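Local coordinates for peroxidase (Cellulomonas bogoriensis 69B4 = DSM 16987, PDB 6QZO), which binds heme b and, as a DyP-type peroxidase, probably uses hydrogen peroxide to oxidise its substrates, at residues A[39-44]-A[304-309]; A[229-234]-A[327-332]. One frame throughout, in Å; residues are numbered along the deposited sequence.

Interaction 1. Residues A[39-44]-A[304-309]; sequences GIVTPP and TFLRRA. With HEM (protoporphyrin IX containing Fe), chain I.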
# COMPACT_ATOMS: atom_id res chain seq x y z
N GLY A 39 18.51 1.65 7.99
CA GLY A 39 17.64 1.50 6.81
C GLY A 39 18.41 1.06 5.59
O GLY A 39 17.84 1.09 4.49
N ILE A 40 19.67 0.65 5.78
CA ILE A 40 20.59 0.18 4.70
C ILE A 40 20.95 -1.28 4.97
O ILE A 40 20.53 -2.14 4.16
CB ILE A 40 21.81 1.11 4.57
CG1 ILE A 40 21.36 2.54 4.29
CG2 ILE A 40 22.75 0.61 3.50
CD1 ILE A 40 22.42 3.59 4.57
N VAL A 41 21.66 -1.56 6.07
CA VAL A 41 21.99 -2.96 6.47
C VAL A 41 20.94 -3.48 7.45
O VAL A 41 20.90 -4.70 7.68
CB VAL A 41 23.43 -3.07 7.02
CG1 VAL A 41 23.71 -4.35 7.78
CG2 VAL A 41 24.40 -2.93 5.85
N THR A 42 20.11 -2.59 7.99
CA THR A 42 18.92 -2.98 8.79
C THR A 42 18.12 -4.01 7.99
O THR A 42 17.79 -3.75 6.82
CB THR A 42 18.03 -1.76 9.10
OG1 THR A 42 18.91 -0.73 9.58
CG2 THR A 42 16.94 -2.08 10.11
N PRO A 43 17.78 -5.18 8.57
CA PRO A 43 16.97 -6.18 7.88
C PRO A 43 15.73 -5.48 7.31
O PRO A 43 15.09 -4.70 8.01
CB PRO A 43 16.62 -7.22 8.97
CG PRO A 43 17.70 -7.06 10.03
CD PRO A 43 18.13 -5.60 9.95
N PRO A 44 15.42 -5.65 6.01
CA PRO A 44 14.30 -4.91 5.41
C PRO A 44 12.96 -5.27 6.03
O PRO A 44 12.59 -6.43 6.11
CB PRO A 44 14.39 -5.29 3.92
CG PRO A 44 15.83 -5.71 3.72
CD PRO A 44 16.20 -6.39 5.01
N THR A 304 29.49 -5.32 -7.62
CA THR A 304 28.46 -5.86 -6.70
C THR A 304 27.89 -4.69 -5.90
O THR A 304 28.52 -3.60 -5.89
CB THR A 304 29.06 -6.98 -5.84
OG1 THR A 304 28.01 -7.65 -5.12
CG2 THR A 304 30.10 -6.48 -4.88
N PHE A 305 26.73 -4.87 -5.28
CA PHE A 305 26.03 -3.82 -4.51
C PHE A 305 24.96 -4.49 -3.64
O PHE A 305 24.54 -5.63 -3.97
CB PHE A 305 25.44 -2.76 -5.46
CG PHE A 305 24.90 -3.33 -6.74
CD1 PHE A 305 23.63 -3.87 -6.79
CD2 PHE A 305 25.68 -3.35 -7.88
CE1 PHE A 305 23.14 -4.43 -7.97
CE2 PHE A 305 25.20 -3.91 -9.05
CZ PHE A 305 23.93 -4.44 -9.09
N LEU A 306 24.57 -3.82 -2.56
CA LEU A 306 23.47 -4.27 -1.66
C LEU A 306 22.14 -3.93 -2.33
O LEU A 306 21.73 -2.75 -2.29
CB LEU A 306 23.60 -3.59 -0.30
CG LEU A 306 22.59 -4.05 0.76
CD1 LEU A 306 22.68 -5.56 0.99
CD2 LEU A 306 22.77 -3.27 2.04
N ARG A 307 21.50 -4.93 -2.93
CA ARG A 307 20.11 -4.78 -3.42
C ARG A 307 19.21 -4.80 -2.18
O ARG A 307 19.45 -5.64 -1.29
CB ARG A 307 19.76 -5.89 -4.41
CG ARG A 307 20.52 -5.77 -5.72
CD ARG A 307 20.25 -6.95 -6.63
NE ARG A 307 20.79 -8.18 -6.08
CZ ARG A 307 20.22 -9.38 -6.14
NH1 ARG A 307 19.04 -9.56 -6.70
NH2 ARG A 307 20.85 -10.43 -5.63
N ARG A 308 18.24 -3.89 -2.14
CA ARG A 308 17.27 -3.77 -1.04
C ARG A 308 15.92 -3.43 -1.66
O ARG A 308 15.37 -2.34 -1.35
CB ARG A 308 17.78 -2.74 -0.03
CG ARG A 308 17.29 -3.00 1.39
CD ARG A 308 17.88 -2.00 2.33
NE ARG A 308 17.41 -2.11 3.70
CZ ARG A 308 16.26 -1.65 4.15
NH1 ARG A 308 15.34 -1.20 3.32
NH2 ARG A 308 16.04 -1.63 5.45
N ALA A 309 15.44 -4.30 -2.55
CA ALA A 309 14.29 -4.05 -3.44
C ALA A 309 12.95 -4.35 -2.73
O ALA A 309 12.91 -5.14 -1.75
CB ALA A 309 14.44 -4.85 -4.72
CHA HEM I . 19.60 -11.45 -9.30
CHB HEM I . 15.10 -10.35 -10.59
CHC HEM I . 16.63 -6.07 -12.24
CHD HEM I . 21.06 -7.01 -10.58
C1A HEM I . 18.26 -11.52 -9.54
C2A HEM I . 17.46 -12.69 -9.35
C3A HEM I . 16.20 -12.37 -9.73
C4A HEM I . 16.21 -11.02 -10.12
CMA HEM I . 14.98 -13.28 -9.72
CAA HEM I . 17.94 -14.05 -8.87
CBA HEM I . 17.90 -14.22 -7.35
CGA HEM I . 18.98 -13.40 -6.73
O1A HEM I . 18.69 -12.23 -6.36
O2A HEM I . 20.15 -13.88 -6.61
C1B HEM I . 15.16 -9.08 -11.16
C2B HEM I . 14.01 -8.45 -11.69
C3B HEM I . 14.43 -7.23 -12.17
C4B HEM I . 15.87 -7.18 -11.90
CMB HEM I . 12.59 -9.01 -11.70
CAB HEM I . 13.67 -6.11 -12.76
CBB HEM I . 12.34 -6.01 -12.73
C1C HEM I . 17.97 -5.94 -11.93
C2C HEM I . 18.73 -4.81 -12.25
C3C HEM I . 20.01 -5.04 -11.79
C4C HEM I . 20.01 -6.35 -11.17
CMC HEM I . 18.31 -3.56 -12.96
CAC HEM I . 20.99 -3.94 -12.03
CBC HEM I . 22.24 -3.95 -11.67
C1D HEM I . 21.00 -8.33 -10.09
C2D HEM I . 22.17 -9.01 -9.50
C3D HEM I . 21.77 -10.25 -9.16
C4D HEM I . 20.35 -10.31 -9.55
CMD HEM I . 23.58 -8.49 -9.30
CAD HEM I . 22.63 -11.34 -8.51
CBD HEM I . 23.32 -12.20 -9.59
CGD HEM I . 24.25 -13.29 -9.06
O1D HEM I . 25.41 -13.01 -8.68
O2D HEM I . 23.90 -14.50 -9.03
NA HEM I . 17.47 -10.51 -10.02
NB HEM I . 16.23 -8.30 -11.31
NC HEM I . 18.74 -6.86 -11.29
ND HEM I . 19.95 -9.16 -10.09
FE HEM I . 18.19 -8.80 -10.71
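R308 reaches from the edge strand of the C-terminal DyP-type domain into the loop G39-P44, which precedes the first strand of the N-terminal domain. In this loop its polar neighbours are backbone carbonyls, one of them hydrogen-bonded. CG lies anti to the backbone N (chi1 -152°) and the chain runs extended as far as NE, carrying the guanidinium away from its own strand. NH2 donates to T42 O at 3.1 Å with a bent N-H...O angle of 144°, approaching from above the carbonyl plane. I40 O sits at the edge of the group, 3.2 Å from NE. G39 O lies over one face, 3.2 Å from CZ, too poorly angled to accept from R308; it accepts from Q146 NE2 instead. G39 takes a positive phi of 93°, easy for a residue without CB, and its N bonds T42 OG1, tying the turn together.

Apolar contacts flank this polar centre. P44 covers the opposite guanidinium face with its CA, while its CG rests 3.9 Å from CG of R308; a proline ring, with its restricted phi, gives the irregular loop a firm apolar surface here. L306 offers one methyl, CD2, which meets I40 CG2 at 4.1 Å and also touches V41 CG2.

R307, next along the strand, turns to the heme. NH1 and NH2 share one propionate oxygen, O1A, the former at 2.7 Å, and the flat guanidinium lies with a face over HEM C3D. E201 gives NH1 a second anionic partner. F305 adds its CZ against the vinyl carbon CBC of the heme.

Neighbouring arginines thus do different work: R307 hydrogen-bonds a heme propionate, whereas the buried charge of R308 is probably eased by the partial negative charges of several carbonyl oxygens, joining the two domains without a carboxylate in this loop.

Interaction 2. Residues A[229-234]-A[327-332]; sequences TSMVVR and LFVTYQ. With HEM (protoporphyrin IX containing Fe), chain I.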
# COMPACT_ATOMS: atom_id res chain seq x y z
N THR A 229 27.44 6.27 1.85
CA THR A 229 27.29 5.35 0.71
C THR A 229 26.60 6.12 -0.42
O THR A 229 26.38 7.34 -0.27
CB THR A 229 26.54 4.08 1.14
OG1 THR A 229 26.59 3.09 0.10
CG2 THR A 229 25.10 4.35 1.52
N SER A 230 26.34 5.42 -1.52
CA SER A 230 25.55 5.92 -2.66
C SER A 230 24.29 5.07 -2.75
O SER A 230 24.34 3.90 -2.33
CB SER A 230 26.33 5.88 -3.93
OG SER A 230 26.52 4.55 -4.37
N MET A 231 23.21 5.66 -3.25
CA MET A 231 21.89 5.03 -3.38
C MET A 231 21.42 5.20 -4.83
O MET A 231 21.48 6.33 -5.32
CB MET A 231 20.89 5.69 -2.43
CG MET A 231 19.45 5.26 -2.68
SD MET A 231 18.40 6.13 -1.47
CE MET A 231 16.80 5.83 -2.19
N VAL A 232 21.03 4.10 -5.46
CA VAL A 232 20.34 4.08 -6.78
C VAL A 232 18.90 3.63 -6.55
O VAL A 232 18.71 2.63 -5.84
CB VAL A 232 21.06 3.14 -7.77
CG1 VAL A 232 20.21 2.88 -9.01
CG2 VAL A 232 22.42 3.68 -8.15
N VAL A 233 17.95 4.35 -7.14
CA VAL A 233 16.52 3.94 -7.24
C VAL A 233 16.16 3.84 -8.71
O VAL A 233 16.10 4.90 -9.37
CB VAL A 233 15.60 4.92 -6.51
CG1 VAL A 233 14.14 4.52 -6.58
CG2 VAL A 233 16.01 5.07 -5.06
N ARG A 234 15.97 2.61 -9.20
CA ARG A 234 15.33 2.33 -10.51
C ARG A 234 13.91 1.81 -10.24
O ARG A 234 13.77 0.80 -9.52
CB ARG A 234 16.11 1.28 -11.29
CG ARG A 234 17.57 1.63 -11.52
CD ARG A 234 17.79 2.58 -12.67
NE ARG A 234 17.83 1.94 -13.96
CZ ARG A 234 18.10 2.55 -15.10
NH1 ARG A 234 18.31 3.85 -15.16
NH2 ARG A 234 18.13 1.81 -16.19
N LEU A 327 10.61 -1.83 -7.12
CA LEU A 327 11.35 -0.67 -6.58
C LEU A 327 12.76 -1.16 -6.35
O LEU A 327 13.02 -1.71 -5.28
CB LEU A 327 10.75 -0.18 -5.26
CG LEU A 327 9.41 0.53 -5.33
CD1 LEU A 327 9.19 1.40 -4.09
CD2 LEU A 327 9.29 1.39 -6.59
N PHE A 328 13.60 -1.01 -7.36
CA PHE A 328 14.99 -1.52 -7.32
C PHE A 328 15.87 -0.47 -6.66
O PHE A 328 16.28 0.50 -7.34
CB PHE A 328 15.46 -1.88 -8.73
CG PHE A 328 16.68 -2.75 -8.73
CD1 PHE A 328 16.68 -3.95 -8.05
CD2 PHE A 328 17.81 -2.37 -9.41
CE1 PHE A 328 17.78 -4.78 -8.07
CE2 PHE A 328 18.94 -3.18 -9.40
CZ PHE A 328 18.92 -4.37 -8.73
N VAL A 329 16.11 -0.63 -5.36
CA VAL A 329 16.97 0.27 -4.53
C VAL A 329 18.28 -0.47 -4.30
O VAL A 329 18.22 -1.61 -3.81
CB VAL A 329 16.28 0.61 -3.20
CG1 VAL A 329 17.11 1.59 -2.37
CG2 VAL A 329 14.87 1.15 -3.41
N THR A 330 19.42 0.12 -4.67
CA THR A 330 20.77 -0.46 -4.41
C THR A 330 21.64 0.55 -3.66
O THR A 330 21.47 1.76 -3.86
CB THR A 330 21.46 -0.92 -5.70
OG1 THR A 330 21.89 0.24 -6.41
CG2 THR A 330 20.58 -1.77 -6.59
N TYR A 331 22.52 0.04 -2.81
CA TYR A 331 23.54 0.81 -2.05
C TYR A 331 24.93 0.25 -2.36
O TYR A 331 25.10 -0.98 -2.38
CB TYR A 331 23.26 0.73 -0.55
CG TYR A 331 21.98 1.39 -0.13
CD1 TYR A 331 21.90 2.76 0.03
CD2 TYR A 331 20.85 0.64 0.14
CE1 TYR A 331 20.73 3.37 0.42
CE2 TYR A 331 19.66 1.23 0.51
CZ TYR A 331 19.60 2.61 0.66
OH TYR A 331 18.45 3.21 1.07
N GLN A 332 25.89 1.15 -2.59
CA GLN A 332 27.29 0.80 -2.96
C GLN A 332 28.20 2.00 -2.66
O GLN A 332 27.68 3.14 -2.62
CB GLN A 332 27.34 0.38 -4.43
CG GLN A 332 26.77 1.40 -5.40
CD GLN A 332 25.26 1.39 -5.48
OE1 GLN A 332 24.64 0.35 -5.72
NE2 GLN A 332 24.66 2.54 -5.30
CHA HEM I . 19.60 -11.45 -9.30
CHB HEM I . 15.10 -10.35 -10.59
CHC HEM I . 16.63 -6.07 -12.24
CHD HEM I . 21.06 -7.01 -10.58
C1A HEM I . 18.26 -11.52 -9.54
C2A HEM I . 17.46 -12.69 -9.35
C3A HEM I . 16.20 -12.37 -9.73
C4A HEM I . 16.21 -11.02 -10.12
CMA HEM I . 14.98 -13.28 -9.72
CAA HEM I . 17.94 -14.05 -8.87
CBA HEM I . 17.90 -14.22 -7.35
CGA HEM I . 18.98 -13.40 -6.73
O1A HEM I . 18.69 -12.23 -6.36
O2A HEM I . 20.15 -13.88 -6.61
C1B HEM I . 15.16 -9.08 -11.16
C2B HEM I . 14.01 -8.45 -11.69
C3B HEM I . 14.43 -7.23 -12.17
C4B HEM I . 15.87 -7.18 -11.90
CMB HEM I . 12.59 -9.01 -11.70
CAB HEM I . 13.67 -6.11 -12.76
CBB HEM I . 12.34 -6.01 -12.73
C1C HEM I . 17.97 -5.94 -11.93
C2C HEM I . 18.73 -4.81 -12.25
C3C HEM I . 20.01 -5.04 -11.79
C4C HEM I . 20.01 -6.35 -11.17
CMC HEM I . 18.31 -3.56 -12.96
CAC HEM I . 20.99 -3.94 -12.03
CBC HEM I . 22.24 -3.95 -11.67
C1D HEM I . 21.00 -8.33 -10.09
C2D HEM I . 22.17 -9.01 -9.50
C3D HEM I . 21.77 -10.25 -9.16
C4D HEM I . 20.35 -10.31 -9.55
CMD HEM I . 23.58 -8.49 -9.30
CAD HEM I . 22.63 -11.34 -8.51
CBD HEM I . 23.32 -12.20 -9.59
CGD HEM I . 24.25 -13.29 -9.06
O1D HEM I . 25.41 -13.01 -8.68
O2D HEM I . 23.90 -14.50 -9.03
NA HEM I . 17.47 -10.51 -10.02
NB HEM I . 16.23 -8.30 -11.31
NC HEM I . 18.74 -6.86 -11.29
ND HEM I . 19.95 -9.16 -10.09
FE HEM I . 18.19 -8.80 -10.71
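V232 and T330 form one hydrogen-bonded pair in an antiparallel beta ladder joining the two central strands of the C-terminal four-stranded sheet, part of the ferredoxin-like fold of DyP-type peroxidases. The strand axes run 4.7 Å apart at closest approach. V232 N to T330 O and T330 N to V232 O are both 2.9 Å; the S230-Q332 and R234-F328 pairs continue the ladder.

The face bearing S230, V232, T330 and Q332 is closely packed. V232 CB lies 3.3 Å from T330 OG1, the branched side chains running alongside each other, and beta-branching suits both to an extended strand. T330 OG1 donates to Q332 OE1 in the carbonyl plane, on a lone pair. The other end of that amide gives NE2 to S230 OG, so both ends are engaged and its rotation is fixed. At the far end of this face F328 stays in the ladder by its backbone, while its ring, with CG anti to the backbone N (chi1 -164°), extends to the heme, CE2 3.2 Å from HEM C3C; one ring face lies on the heme and T330 CG2 covers the opposite face. R234 turns away to D132 and S361.

On the reverse face the fit is looser, although it too is buried rather than open to solvent. V233 CG2 and V329 CG2 stand 4.4 Å apart, and M231 CE only brushes V329. M231 runs beside Y331 in an oblique Met-aromatic contact, SD 5.1 Å from the ring centroid, its flexible thioether suited to an aromatic flank. Beyond them the Y331 hydroxyl bonds OE1 of Q146, on strand 143-149.

Overall arrangement
Both interactions meet on the C-terminal sheet, where strands 306-314 and 323-332 are neighbours: R308 N lies 2.8 Å from V329 O, and L306 N 2.9 Å from Y331 O, both probable hydrogen bonds. Interaction 2 is wholly buried, a regular ladder within one sheet. Interaction 1 is only partly buried and joins the edge of that sheet to an irregular loop of the N-terminal domain, where an arginine set among backbone carbonyls, with one hydrogen bond to T42 O, takes the place of a repeated pattern. Q146 serves both, meeting G39 in the first and Y331 in the second. Each also reaches the heme, R307 by hydrogen bonds to a propionate and F328 by an aromatic face.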